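Class D beta-lactamase (Fusobacterium nucleatum subsp. polymorphum, PDB 4IED) probably hydrolyses the ring of beta-lactam antibiotics to substituted beta-amino acids, as a class D (OXA-type) beta-lactamase of the penicillin-binding transpeptidase fold. Local coordinates at residues Q16-I21 with G29-Y34; L46-E51 with N227-D232; G67-I72 with L169-E174; L90-K95 with L99-K104; W199-D202 with V206-G209. All coordinates share one frame; numbering follows the deposited sequence. Where two conformers were deposited one is given.

Contact 1 of 5, residues Q16-I21 with G29-Y34; sequences QFMKEI and GTFVVY
Met18 of the N-terminal helix lies against the Phe31 ring of the strand that follows, a Met-aromatic contact in the helix-on-sheet layer of the beta-lactamase fold. The two side chains meet at about a right angle: the methionine comes straight off helix 16-25, and the phenylalanine rises from strand 29-35 to meet it. Met18 is fully extended past CG (chi2 -178°, chi3 177°), which carries its terminal methyl group out over the ring. That methyl, Met18 CE, sits 3.9 Å from the centroid of the Phe31 ring and close to its normal, a CH-pi contact over one face, displaced toward the rim. The sulfur approaches more obliquely. Met18 SD is 3.6 Å from Phe31 CD2, while Met18 CG touches the same ring atom at 3.8 Å and CE at 3.7 Å, so three successive atoms of the methionine converge on CD2.

Phe31 points toward the helix and, with CG anti to its backbone nitrogen (chi1 -173°), turns a ring face to the methionine. Val33, two residues along the strand, has its side chain on the same side of the sheet. The contact is apolar and buried. The C-terminal helix 238-249 closes in on both partners, Tyr246 packing on Met18 and Val243 on Phe31, so that the two terminal helices share this side of the sheet. Strand 29-35 itself runs between strands 40-44 and 221-229. Beyond the ring, the methionine ends against the valine, with Met18 CE 3.7 Å from Val33 CG2.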
# COMPACT_ATOMS: atom_id res chain seq x y z
N GLN A 16 11.50 -18.75 -9.49
CA GLN A 16 10.85 -19.66 -10.41
C GLN A 16 9.44 -19.98 -10.00
O GLN A 16 8.62 -20.18 -10.86
CB GLN A 16 11.75 -20.91 -10.56
CG GLN A 16 13.02 -20.64 -11.38
CD GLN A 16 12.75 -19.93 -12.75
OE1 GLN A 16 12.20 -20.54 -13.73
NE2 GLN A 16 13.12 -18.64 -12.82
N PHE A 17 9.14 -20.05 -8.71
CA PHE A 17 7.77 -20.24 -8.30
C PHE A 17 6.88 -19.03 -8.64
O PHE A 17 5.78 -19.16 -9.19
CB PHE A 17 7.69 -20.54 -6.79
CG PHE A 17 6.33 -21.01 -6.38
CD1 PHE A 17 5.84 -22.19 -6.91
CD2 PHE A 17 5.52 -20.24 -5.63
CE1 PHE A 17 4.59 -22.60 -6.61
CE2 PHE A 17 4.28 -20.68 -5.29
CZ PHE A 17 3.79 -21.81 -5.86
N MET A 18 7.40 -17.85 -8.43
CA MET A 18 6.60 -16.69 -8.87
C MET A 18 6.33 -16.75 -10.39
O MET A 18 5.23 -16.44 -10.87
CB MET A 18 7.32 -15.40 -8.55
CG MET A 18 7.51 -15.12 -7.09
SD MET A 18 8.32 -13.55 -6.85
CE MET A 18 8.30 -13.46 -5.07
N LYS A 19 7.37 -17.05 -11.16
CA LYS A 19 7.21 -17.19 -12.62
C LYS A 19 6.09 -18.17 -12.98
O LYS A 19 5.24 -17.85 -13.81
CB LYS A 19 8.56 -17.59 -13.24
CG LYS A 19 8.45 -17.79 -14.74
CD LYS A 19 9.79 -18.23 -15.24
CE LYS A 19 9.63 -18.46 -16.74
NZ LYS A 19 10.89 -18.74 -17.44
N GLU A 20 6.06 -19.32 -12.32
CA GLU A 20 5.05 -20.34 -12.62
C GLU A 20 3.65 -19.82 -12.31
O GLU A 20 2.74 -20.07 -13.12
CB GLU A 20 5.25 -21.65 -11.90
CG GLU A 20 3.95 -22.52 -11.81
CD GLU A 20 3.07 -22.76 -13.11
OE1 GLU A 20 2.03 -23.45 -12.90
OE2 GLU A 20 3.32 -22.35 -14.32
N ILE A 21 3.46 -19.15 -11.16
CA ILE A 21 2.10 -18.72 -10.82
C ILE A 21 1.62 -17.68 -11.84
O ILE A 21 0.50 -17.74 -12.30
CB ILE A 21 1.95 -18.30 -9.35
CG1 ILE A 21 2.70 -17.02 -9.08
CG2 ILE A 21 2.49 -19.36 -8.42
CD1 ILE A 21 1.90 -15.79 -9.51
N GLY A 29 2.43 -8.72 -14.82
CA GLY A 29 2.71 -7.90 -13.65
C GLY A 29 4.11 -8.16 -13.14
O GLY A 29 4.98 -8.66 -13.82
N THR A 30 4.31 -7.74 -11.87
CA THR A 30 5.55 -7.91 -11.22
C THR A 30 5.29 -8.23 -9.74
O THR A 30 4.23 -7.88 -9.17
CB THR A 30 6.38 -6.58 -11.29
OG1 THR A 30 7.70 -6.80 -10.72
CG2 THR A 30 5.70 -5.37 -10.55
N PHE A 31 6.30 -8.85 -9.09
CA PHE A 31 6.17 -9.18 -7.68
C PHE A 31 7.58 -9.17 -7.07
O PHE A 31 8.51 -9.71 -7.63
CB PHE A 31 5.55 -10.58 -7.62
CG PHE A 31 5.15 -11.13 -6.22
CD1 PHE A 31 5.08 -10.37 -5.10
CD2 PHE A 31 4.90 -12.52 -6.10
CE1 PHE A 31 4.69 -10.95 -3.90
CE2 PHE A 31 4.59 -13.11 -4.87
CZ PHE A 31 4.50 -12.29 -3.83
N VAL A 32 7.74 -8.43 -5.97
CA VAL A 32 8.98 -8.37 -5.22
C VAL A 32 8.71 -8.72 -3.80
O VAL A 32 7.81 -8.19 -3.21
CB VAL A 32 9.55 -6.92 -5.28
CG1 VAL A 32 10.86 -6.83 -4.57
CG2 VAL A 32 9.70 -6.52 -6.73
N VAL A 33 9.58 -9.58 -3.27
CA VAL A 33 9.60 -9.89 -1.86
C VAL A 33 11.03 -9.66 -1.35
O VAL A 33 11.96 -10.20 -1.90
CB VAL A 33 9.14 -11.29 -1.53
CG1 VAL A 33 9.35 -11.60 -0.01
CG2 VAL A 33 7.71 -11.54 -2.01
N TYR A 34 11.17 -8.88 -0.26
CA TYR A 34 12.46 -8.64 0.44
C TYR A 34 12.43 -9.46 1.71
O TYR A 34 11.50 -9.30 2.54
CB TYR A 34 12.72 -7.19 0.74
CG TYR A 34 14.01 -6.93 1.53
CD1 TYR A 34 15.24 -7.16 0.96
CD2 TYR A 34 13.97 -6.52 2.88
CE1 TYR A 34 16.41 -6.97 1.68
CE2 TYR A 34 15.11 -6.30 3.59
CZ TYR A 34 16.32 -6.47 2.98
OH TYR A 34 17.51 -6.31 3.67

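Contact 2 of 5, residues L46-E51 with N227-D232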
# COMPACT_ATOMS: atom_id res chain seq x y z
N LEU A 46 11.73 -8.18 -13.40
CA LEU A 46 12.60 -7.11 -12.88
C LEU A 46 12.43 -5.71 -13.43
O LEU A 46 12.36 -4.73 -12.71
CB LEU A 46 14.09 -7.51 -13.01
CG LEU A 46 15.07 -6.62 -12.17
CD1 LEU A 46 14.74 -6.63 -10.72
CD2 LEU A 46 16.50 -7.04 -12.37
N ASP A 47 12.25 -5.62 -14.72
CA ASP A 47 12.08 -4.32 -15.34
C ASP A 47 10.79 -3.68 -14.90
O ASP A 47 10.77 -2.47 -14.52
CB ASP A 47 12.09 -4.41 -16.86
CG ASP A 47 13.49 -4.58 -17.44
OD1 ASP A 47 14.52 -4.51 -16.70
OD2 ASP A 47 13.53 -4.85 -18.65
N ARG A 48 9.71 -4.49 -14.83
CA ARG A 48 8.49 -3.87 -14.27
C ARG A 48 8.59 -3.65 -12.75
O ARG A 48 7.98 -2.72 -12.27
CB ARG A 48 7.29 -4.74 -14.66
CG ARG A 48 5.98 -4.15 -14.20
CD ARG A 48 4.82 -4.91 -14.75
NE ARG A 48 3.56 -4.45 -14.14
CZ ARG A 48 2.37 -4.39 -14.76
NH1 ARG A 48 2.19 -4.72 -16.01
NH2 ARG A 48 1.34 -4.00 -14.02
N ALA A 49 9.35 -4.44 -12.04
CA ALA A 49 9.55 -4.19 -10.59
C ALA A 49 10.14 -2.83 -10.36
O ALA A 49 9.82 -2.21 -9.38
CB ALA A 49 10.43 -5.23 -9.99
N ASN A 50 10.91 -2.33 -11.33
CA ASN A 50 11.52 -0.95 -11.20
C ASN A 50 10.68 0.11 -11.92
O ASN A 50 11.11 1.31 -11.96
CB ASN A 50 12.92 -1.00 -11.74
CG ASN A 50 13.84 -1.79 -10.87
OD1 ASN A 50 14.54 -2.72 -11.30
ND2 ASN A 50 13.85 -1.41 -9.63
N GLU A 51 9.52 -0.23 -12.53
CA GLU A 51 8.74 0.76 -13.23
C GLU A 51 7.73 1.38 -12.30
O GLU A 51 7.03 0.72 -11.54
CB GLU A 51 7.93 0.08 -14.39
CG GLU A 51 7.06 1.02 -15.20
CD GLU A 51 6.46 0.43 -16.40
OE1 GLU A 51 6.60 -0.81 -16.58
OE2 GLU A 51 5.84 1.27 -17.16
N ASN A 227 2.10 -5.84 -8.36
CA ASN A 227 1.09 -5.14 -9.23
C ASN A 227 0.87 -5.92 -10.49
O ASN A 227 1.69 -6.67 -10.97
CB ASN A 227 1.44 -3.64 -9.44
CG ASN A 227 2.68 -3.40 -10.29
OD1 ASN A 227 2.76 -3.77 -11.43
ND2 ASN A 227 3.64 -2.65 -9.72
N LEU A 228 -0.34 -5.79 -10.98
CA LEU A 228 -0.83 -6.62 -12.12
C LEU A 228 -1.70 -5.76 -12.97
O LEU A 228 -2.39 -4.88 -12.50
CB LEU A 228 -1.79 -7.74 -11.54
CG LEU A 228 -1.29 -8.66 -10.42
CD1 LEU A 228 -2.41 -9.48 -9.73
CD2 LEU A 228 -0.23 -9.53 -11.15
N ASP A 229 -1.77 -6.11 -14.22
CA ASP A 229 -2.77 -5.51 -15.17
C ASP A 229 -4.08 -6.13 -14.85
O ASP A 229 -4.23 -7.36 -15.00
CB ASP A 229 -2.35 -5.79 -16.67
CG ASP A 229 -1.06 -5.06 -17.07
OD1 ASP A 229 -0.60 -4.12 -16.32
OD2 ASP A 229 -0.61 -5.39 -18.17
N ILE A 230 -5.03 -5.35 -14.38
CA ILE A 230 -6.36 -5.83 -14.02
C ILE A 230 -7.38 -4.87 -14.54
O ILE A 230 -7.47 -3.74 -14.09
CB ILE A 230 -6.57 -6.08 -12.55
CG1 ILE A 230 -5.71 -7.23 -12.07
CG2 ILE A 230 -8.03 -6.42 -12.25
CD1 ILE A 230 -5.58 -7.26 -10.56
N SER A 231 -8.08 -5.31 -15.59
CA SER A 231 -9.11 -4.50 -16.21
C SER A 231 -10.52 -4.74 -15.65
O SER A 231 -11.42 -3.90 -15.88
CB SER A 231 -9.10 -4.67 -17.74
OG SER A 231 -7.81 -4.14 -18.21
N ASP A 232 -10.78 -5.84 -14.96
CA ASP A 232 -12.13 -6.15 -14.53
C ASP A 232 -12.02 -6.34 -13.02
O ASP A 232 -11.15 -7.04 -12.54
CB ASP A 232 -12.61 -7.47 -15.10
CG ASP A 232 -14.12 -7.61 -15.00
OD1 ASP A 232 -14.55 -7.71 -13.84
OD2 ASP A 232 -14.91 -7.65 -15.96
O HOH W 1 6.36 -1.64 -10.28
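Arg48, from the short helix 46-49, reaches to the end of strand 221-229 in the central antiparallel sheet and grips two acceptors there, Asn227 OD1 and Asp229 OD1. This is the tight part of the contact. The arginine chain is extended from CG to NE, which delivers the guanidinium to the strand with both acceptors at its edge and nearly in its plane. Arg48 NE donates to Asn227 OD1 at 2.9 Å, nearly in line with the amide C=O, and Arg48 NH2 bonds to the same oxygen at 3.0 Å. The other end makes a salt bridge, with Arg48 NH1 2.9 Å from Asp229 OD1 and NH2 also bonding to that oxygen. Both nitrogens meet OD1 from one face of the carboxylate, well above its plane; guanidinium and carboxylate planes are 48° apart. With four bonds at its rim, the guanidinium is fixed in rotation, and the carboxylate would be expected to stay ionised. Thr30 and Ile208, on the strands flanking 221-229, pack against Arg48 and Asn227.

The end of the helix is joined more loosely, and here a water does the bridging, with Glu51 taking part through its carbonyl. The water donates to Arg48 O and Glu51 O and accepts from Asn227 ND2 at 3.0 Å, so both ends of the asparagine amide are used.

Contact 3 of 5, residues G67-I72 with L169-E174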
# COMPACT_ATOMS: atom_id res chain seq x y z
N GLY A 67 -0.19 12.43 7.88
CA GLY A 67 -1.22 13.07 8.68
C GLY A 67 -1.00 13.03 10.17
O GLY A 67 -1.20 14.01 10.84
N LEU A 68 -0.60 11.83 10.64
CA LEU A 68 -0.23 11.74 12.06
C LEU A 68 0.92 12.61 12.40
O LEU A 68 0.88 13.27 13.46
CB LEU A 68 0.10 10.29 12.41
CG LEU A 68 -1.08 9.28 12.33
CD1 LEU A 68 -0.48 7.88 12.37
CD2 LEU A 68 -2.12 9.57 13.42
N GLU A 69 1.95 12.64 11.53
CA GLU A 69 3.17 13.39 11.89
C GLU A 69 2.87 14.89 12.04
O GLU A 69 3.46 15.60 12.87
CB GLU A 69 4.26 13.13 10.82
CG GLU A 69 5.65 13.49 11.28
CD GLU A 69 6.32 12.51 12.28
OE1 GLU A 69 5.74 11.54 12.67
OE2 GLU A 69 7.42 12.91 12.67
N ASN A 70 1.90 15.38 11.24
CA ASN A 70 1.46 16.74 11.29
C ASN A 70 0.35 17.04 12.29
O ASN A 70 -0.20 18.16 12.33
CB ASN A 70 1.07 17.24 9.89
CG ASN A 70 2.29 17.40 8.99
OD1 ASN A 70 2.55 16.55 8.11
ND2 ASN A 70 2.95 18.42 9.16
N GLY A 71 -0.04 16.05 13.05
CA GLY A 71 -1.09 16.32 14.02
C GLY A 71 -2.49 16.63 13.45
O GLY A 71 -3.29 17.28 14.13
N ILE A 72 -2.78 16.13 12.24
CA ILE A 72 -4.09 16.44 11.66
C ILE A 72 -5.18 15.75 12.49
O ILE A 72 -6.28 16.28 12.64
CB ILE A 72 -4.16 15.99 10.19
CG1 ILE A 72 -3.05 16.65 9.34
CG2 ILE A 72 -5.53 16.29 9.66
CD1 ILE A 72 -3.03 18.16 9.33
N LEU A 169 11.66 4.55 9.65
CA LEU A 169 11.46 5.76 8.86
C LEU A 169 11.66 7.00 9.76
O LEU A 169 11.55 6.89 10.97
CB LEU A 169 10.07 5.78 8.19
CG LEU A 169 9.81 4.70 7.18
CD1 LEU A 169 8.33 4.65 6.78
CD2 LEU A 169 10.66 4.99 5.92
N PRO A 170 11.89 8.16 9.14
CA PRO A 170 12.15 9.37 9.96
C PRO A 170 10.92 10.09 10.46
O PRO A 170 10.65 11.26 10.11
CB PRO A 170 12.94 10.26 8.96
CG PRO A 170 12.41 9.93 7.64
CD PRO A 170 12.14 8.41 7.68
N PHE A 171 10.12 9.38 11.22
CA PHE A 171 8.76 9.76 11.71
C PHE A 171 8.71 9.27 13.16
O PHE A 171 9.44 8.35 13.56
CB PHE A 171 7.66 9.13 10.90
CG PHE A 171 7.52 9.74 9.54
CD1 PHE A 171 8.37 9.41 8.47
CD2 PHE A 171 6.53 10.70 9.28
CE1 PHE A 171 8.26 10.05 7.25
CE2 PHE A 171 6.43 11.30 8.06
CZ PHE A 171 7.33 10.98 7.02
N LYS A 172 7.82 9.85 13.93
CA LYS A 172 7.70 9.45 15.32
C LYS A 172 7.42 7.97 15.44
O LYS A 172 6.60 7.38 14.71
CB LYS A 172 6.60 10.20 16.11
CG LYS A 172 6.99 10.40 17.56
CD LYS A 172 5.98 11.31 18.31
CE LYS A 172 5.88 12.66 17.61
NZ LYS A 172 6.99 13.57 17.96
N LEU A 173 8.04 7.28 16.40
CA LEU A 173 7.78 5.90 16.63
C LEU A 173 6.29 5.56 16.84
O LEU A 173 5.81 4.57 16.28
CB LEU A 173 8.60 5.44 17.84
CG LEU A 173 10.00 4.95 17.65
CD1 LEU A 173 10.66 4.83 16.28
CD2 LEU A 173 10.82 4.94 18.98
N GLU A 174 5.56 6.37 17.54
CA GLU A 174 4.19 6.02 17.87
C GLU A 174 3.34 6.22 16.62
O GLU A 174 2.36 5.61 16.56
CB GLU A 174 3.56 6.74 19.09
CG GLU A 174 4.51 7.42 19.96
CD GLU A 174 4.47 8.83 19.44
OE1 GLU A 174 4.80 9.80 20.20
OE2 GLU A 174 3.96 8.83 18.31
O HOH W 2 9.24 13.64 10.82
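A Schellman motif closes helix 62-69, and beside it the helix's last residue, Glu69, turns its carboxylate to the N-cap of helix 173-182. Lys172 occupies that N-cap position. Its backbone N donates to Glu69 OE1 at 3.0 Å in a fairly straight bond (164°), on the syn side of the carboxylate and slightly out of its plane. OE1 also accepts from ND2 of Asn175, in the first turn of that helix. A negative carboxylate at a helix N terminus is probably stabilised by the local dipole.

The glutamate gets there by a bend at chi2 (75°), which lays its chain along the side of Phe171. Glu69 CG is 3.5 Å from Phe171 CD2, and CD is equally close to that atom, while the carboxylate and ring planes stand 71° apart. Phe171 also packs on Leu130 of helix 108-130. Pro170, centre of an inverse gamma turn, leads into this corner. Its carbonyl is tied to the glutamate through water: one molecule donates both to Glu69 OE2, at 2.7 Å, and to Pro170 O, at 2.9 Å.

Contact 4 of 5, residues L90-K95 with L99-K104; sequences LDSWAK and LRYAIK
Tyr101 projects from helix 99-105 toward the loop 90-95, and its hydroxyl carries the contact. From CB the side chain leaves with CG anti to the backbone nitrogen (chi1 178°), pointing at the loop. The first atoms only span the gap between helix and loop. Contact begins on one flank of the ring, where Tyr101 CE2 lies 3.4 Å from Ser92 O and 4.1 Å from Lys95 CG. Tyr101 CZ lies as close to Ser92 O as CE2 does, with Lys95 CD farther off at 4.1 Å. At the tip, Tyr101 OH donates to Ser92 O over 2.7 Å, a short bond that uses the peptide carbonyl of a 3-10 turn. The acceptor lies at the edge of the phenol, close to the ring plane, whereas from the carbonyl's side the hydroxyl arrives at 127° to the C=O and tilted 17° out of its plane.

Two aliphatic groups close in on the same oxygen. Ser92 CB is 3.6 Å from Tyr101 OH, and Lys95 crosses the tyrosine at about a right angle, its CD 3.5 Å from OH. A bend at chi3 folds the lysine chain past the hydroxyl. This is a surface contact that fastens a long loop to the helix following it. Trp93 packs on Val108 and Pro109 at the start of helix 108-130, its NE1 bonded to Val105 O, while Arg100, next to the tyrosine, makes salt bridges to Asp77 and to Asp181 of helix 173-182.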
# COMPACT_ATOMS: atom_id res chain seq x y z
N LEU A 90 -18.68 2.77 -2.35
CA LEU A 90 -19.00 1.61 -1.50
C LEU A 90 -19.83 2.03 -0.30
O LEU A 90 -19.63 3.06 0.28
CB LEU A 90 -17.68 0.99 -0.99
CG LEU A 90 -16.80 0.31 -2.01
CD1 LEU A 90 -15.47 -0.13 -1.43
CD2 LEU A 90 -17.50 -0.79 -2.77
N ASP A 91 -20.78 1.19 0.02
CA ASP A 91 -21.72 1.50 1.10
C ASP A 91 -21.00 1.58 2.47
O ASP A 91 -21.42 2.33 3.33
CB ASP A 91 -22.80 0.43 1.18
CG ASP A 91 -23.93 0.77 2.12
OD1 ASP A 91 -24.71 1.70 1.81
OD2 ASP A 91 -24.07 0.06 3.19
N SER A 92 -19.90 0.84 2.60
CA SER A 92 -19.10 0.92 3.78
C SER A 92 -18.50 2.28 4.01
O SER A 92 -18.08 2.63 5.11
CB SER A 92 -17.98 -0.09 3.83
OG SER A 92 -17.04 0.23 2.78
N TRP A 93 -18.49 3.12 2.96
CA TRP A 93 -18.00 4.50 3.14
C TRP A 93 -19.03 5.50 3.62
O TRP A 93 -18.66 6.63 3.96
CB TRP A 93 -17.49 5.02 1.74
CG TRP A 93 -16.39 4.21 1.12
CD1 TRP A 93 -15.75 3.13 1.65
CD2 TRP A 93 -15.77 4.48 -0.12
NE1 TRP A 93 -14.80 2.67 0.75
CE2 TRP A 93 -14.79 3.50 -0.35
CE3 TRP A 93 -16.02 5.43 -1.08
CZ2 TRP A 93 -14.06 3.42 -1.56
CZ3 TRP A 93 -15.29 5.32 -2.27
CH2 TRP A 93 -14.32 4.39 -2.45
N ALA A 94 -20.28 5.08 3.73
CA ALA A 94 -21.39 6.04 4.01
C ALA A 94 -21.63 6.18 5.50
O ALA A 94 -22.72 5.95 6.03
CB ALA A 94 -22.64 5.51 3.37
N LYS A 95 -20.55 6.56 6.23
CA LYS A 95 -20.60 6.72 7.65
C LYS A 95 -19.38 7.55 8.17
O LYS A 95 -18.31 7.55 7.55
CB LYS A 95 -20.71 5.37 8.35
CG LYS A 95 -19.67 4.31 7.97
CD LYS A 95 -20.17 2.89 8.08
CE LYS A 95 -21.15 2.63 6.92
NZ LYS A 95 -21.79 1.28 7.10
N LEU A 99 -9.43 7.19 11.10
CA LEU A 99 -8.54 6.72 10.03
C LEU A 99 -8.35 5.25 9.99
O LEU A 99 -8.14 4.61 9.03
CB LEU A 99 -7.21 7.49 10.01
CG LEU A 99 -7.23 9.00 9.66
CD1 LEU A 99 -5.80 9.53 9.67
CD2 LEU A 99 -7.84 9.26 8.33
N ARG A 100 -8.39 4.62 11.20
CA ARG A 100 -8.35 3.18 11.28
C ARG A 100 -9.41 2.51 10.44
O ARG A 100 -9.10 1.64 9.63
CB ARG A 100 -8.48 2.73 12.74
CG ARG A 100 -8.51 1.24 12.91
CD ARG A 100 -8.84 0.80 14.37
NE ARG A 100 -7.83 1.27 15.35
CZ ARG A 100 -6.61 0.76 15.53
NH1 ARG A 100 -6.20 -0.32 14.82
NH2 ARG A 100 -5.85 1.43 16.41
N TYR A 101 -10.66 2.95 10.58
CA TYR A 101 -11.73 2.40 9.76
C TYR A 101 -11.53 2.79 8.35
O TYR A 101 -11.71 1.96 7.42
CB TYR A 101 -13.04 2.96 10.28
CG TYR A 101 -14.21 2.46 9.44
CD1 TYR A 101 -14.77 1.23 9.64
CD2 TYR A 101 -14.77 3.27 8.47
CE1 TYR A 101 -15.81 0.74 8.83
CE2 TYR A 101 -15.82 2.80 7.66
CZ TYR A 101 -16.30 1.56 7.86
OH TYR A 101 -17.35 1.00 7.16
N ALA A 102 -11.17 4.04 8.14
CA ALA A 102 -11.06 4.56 6.76
C ALA A 102 -10.05 3.75 5.91
O ALA A 102 -10.29 3.40 4.74
CB ALA A 102 -10.71 5.98 6.74
N ILE A 103 -8.92 3.38 6.49
CA ILE A 103 -7.92 2.61 5.71
C ILE A 103 -8.41 1.19 5.43
O ILE A 103 -8.19 0.66 4.34
CB ILE A 103 -6.51 2.68 6.30
CG1 ILE A 103 -5.46 2.22 5.28
CG2 ILE A 103 -6.42 1.76 7.57
CD1 ILE A 103 -4.00 2.49 5.69
N LYS A 104 -9.14 0.59 6.39
CA LYS A 104 -9.54 -0.74 6.27
C LYS A 104 -10.55 -0.95 5.14
O LYS A 104 -10.56 -1.99 4.45
CB LYS A 104 -10.18 -1.21 7.58
CG LYS A 104 -9.15 -1.49 8.66
CD LYS A 104 -9.83 -1.70 10.01
CE LYS A 104 -8.88 -2.01 11.16
NZ LYS A 104 -8.36 -3.39 11.13

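Contact 5 of 5, residues W199-D202 with V206-G209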
# COMPACT_ATOMS: atom_id res chain seq x y z
N TRP A 199 -6.16 0.02 -6.63
CA TRP A 199 -6.48 -0.23 -8.03
C TRP A 199 -6.46 1.17 -8.75
O TRP A 199 -7.33 2.02 -8.54
CB TRP A 199 -7.86 -0.87 -8.21
CG TRP A 199 -8.15 -1.41 -9.60
CD1 TRP A 199 -7.26 -1.88 -10.51
CD2 TRP A 199 -9.46 -1.66 -10.15
NE1 TRP A 199 -7.94 -2.42 -11.60
CE2 TRP A 199 -9.28 -2.29 -11.40
CE3 TRP A 199 -10.75 -1.39 -9.70
CZ2 TRP A 199 -10.37 -2.60 -12.21
CZ3 TRP A 199 -11.83 -1.72 -10.53
CH2 TRP A 199 -11.60 -2.34 -11.73
N ALA A 200 -5.49 1.31 -9.63
CA ALA A 200 -5.35 2.55 -10.41
C ALA A 200 -6.17 2.43 -11.70
O ALA A 200 -5.75 1.74 -12.58
CB ALA A 200 -3.91 2.79 -10.74
N THR A 201 -7.24 3.20 -11.76
CA THR A 201 -8.16 3.07 -12.91
C THR A 201 -8.32 4.36 -13.69
O THR A 201 -8.91 4.37 -14.76
CB THR A 201 -9.55 2.61 -12.49
OG1 THR A 201 -10.05 3.51 -11.47
CG2 THR A 201 -9.51 1.25 -11.84
N ASP A 202 -7.91 5.48 -13.15
CA ASP A 202 -8.10 6.78 -13.77
C ASP A 202 -6.89 7.25 -14.53
O ASP A 202 -5.74 7.04 -14.12
CB ASP A 202 -8.39 7.81 -12.68
CG ASP A 202 -9.74 7.62 -11.98
OD1 ASP A 202 -10.69 7.18 -12.59
OD2 ASP A 202 -9.88 8.10 -10.85
N VAL A 206 -4.62 0.78 -19.30
CA VAL A 206 -4.62 -0.53 -18.68
C VAL A 206 -4.50 -0.34 -17.15
O VAL A 206 -3.42 0.03 -16.60
CB VAL A 206 -3.47 -1.41 -19.15
CG1 VAL A 206 -3.45 -2.70 -18.38
CG2 VAL A 206 -3.64 -1.70 -20.65
N PRO A 207 -5.61 -0.53 -16.39
CA PRO A 207 -5.55 -0.32 -14.91
C PRO A 207 -4.62 -1.33 -14.27
O PRO A 207 -4.37 -2.41 -14.74
CB PRO A 207 -7.00 -0.49 -14.51
CG PRO A 207 -7.81 -0.17 -15.75
CD PRO A 207 -7.00 -0.72 -16.88
N ILE A 208 -4.08 -0.84 -13.15
CA ILE A 208 -3.04 -1.52 -12.38
C ILE A 208 -3.59 -1.84 -10.98
O ILE A 208 -3.89 -0.95 -10.18
CB ILE A 208 -1.75 -0.63 -12.19
CG1 ILE A 208 -1.16 -0.12 -13.47
CG2 ILE A 208 -0.71 -1.43 -11.34
CD1 ILE A 208 -0.58 -1.19 -14.33
N GLY A 209 -3.61 -3.13 -10.66
CA GLY A 209 -3.95 -3.55 -9.30
C GLY A 209 -2.72 -3.76 -8.43
O GLY A 209 -1.80 -4.41 -8.82
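The Trp199 indole has the methyl CG2 of Thr201 over the centre of one face, 3.3 Å above the plane, a close fit between residues two apart in sequence, at the end of strand 192-200. At the indole's edge, near its plane, runs the partner strand: Trp199 CD1 lies 3.5 Å from Ile208 O and 3.9 Å from Gly209 N. Pro207 lies alongside the tryptophan, pointing the same way, and its CB approaches Trp199 NE1 obliquely at 3.6 Å. The indole N-H is spent on Ile230 O, beyond the end of strand 221-229. Trp199 keeps CG anti to its backbone N (chi1 -169°), which lets the ring lean over toward the neighbouring strand. Gly209, across from it, has no side chain to obstruct the ring.

Underneath are the last pairs of a beta hairpin. Trp199 and Gly209 form an antiparallel non-hydrogen-bonded pair, and Ala200 with Ile208 the hydrogen-bonded one that follows. Ala200 N donates to Ile208 O at 2.8 Å and almost straight (171°); the return bond, from Ile208 N to Ala200 O, is 3.1 Å and more bent. Ile208 O receives a CA-H...O contact from Trp199. The CB atoms of Ala200 and Ile208 leave from the sheet face opposite to the indole, 4.3 Å apart. Past this pair Pro207 CB lies near the Thr201 methyl and the strands give way to the connecting loop. The hairpin joins strands 192-200 and 208-216 of the central sheet, with strand 221-229 on the far side of 208-216: Gly209 pairs with Leu228 there, and Ile208 packs on Asn227 and Asp229.

From the N terminus, contact 1 closes first, a short loop that folds helix 16-25 back on strand 29-35. Contact 2 opens next and closes late, bringing 46-51 to 227-232 around 175 intervening residues. Contacts 3, 4 and 5 nest within that loop. Contact 3 joins helices 62-69 and 173-182 on the helical side of the molecule and encloses contact 4, which fastens loop 90-95 to helix 99-105; the hairpin of contact 5 follows in series. Contacts 1, 2 and 5 share the central sheet: Thr30 N meets Asn227 O at 3.0 Å, and Gly209 N meets Leu228 O at 2.8 Å. Contacts 1 and 3 lie on opposite sides of the chain's centre, their centres about 33 Å apart.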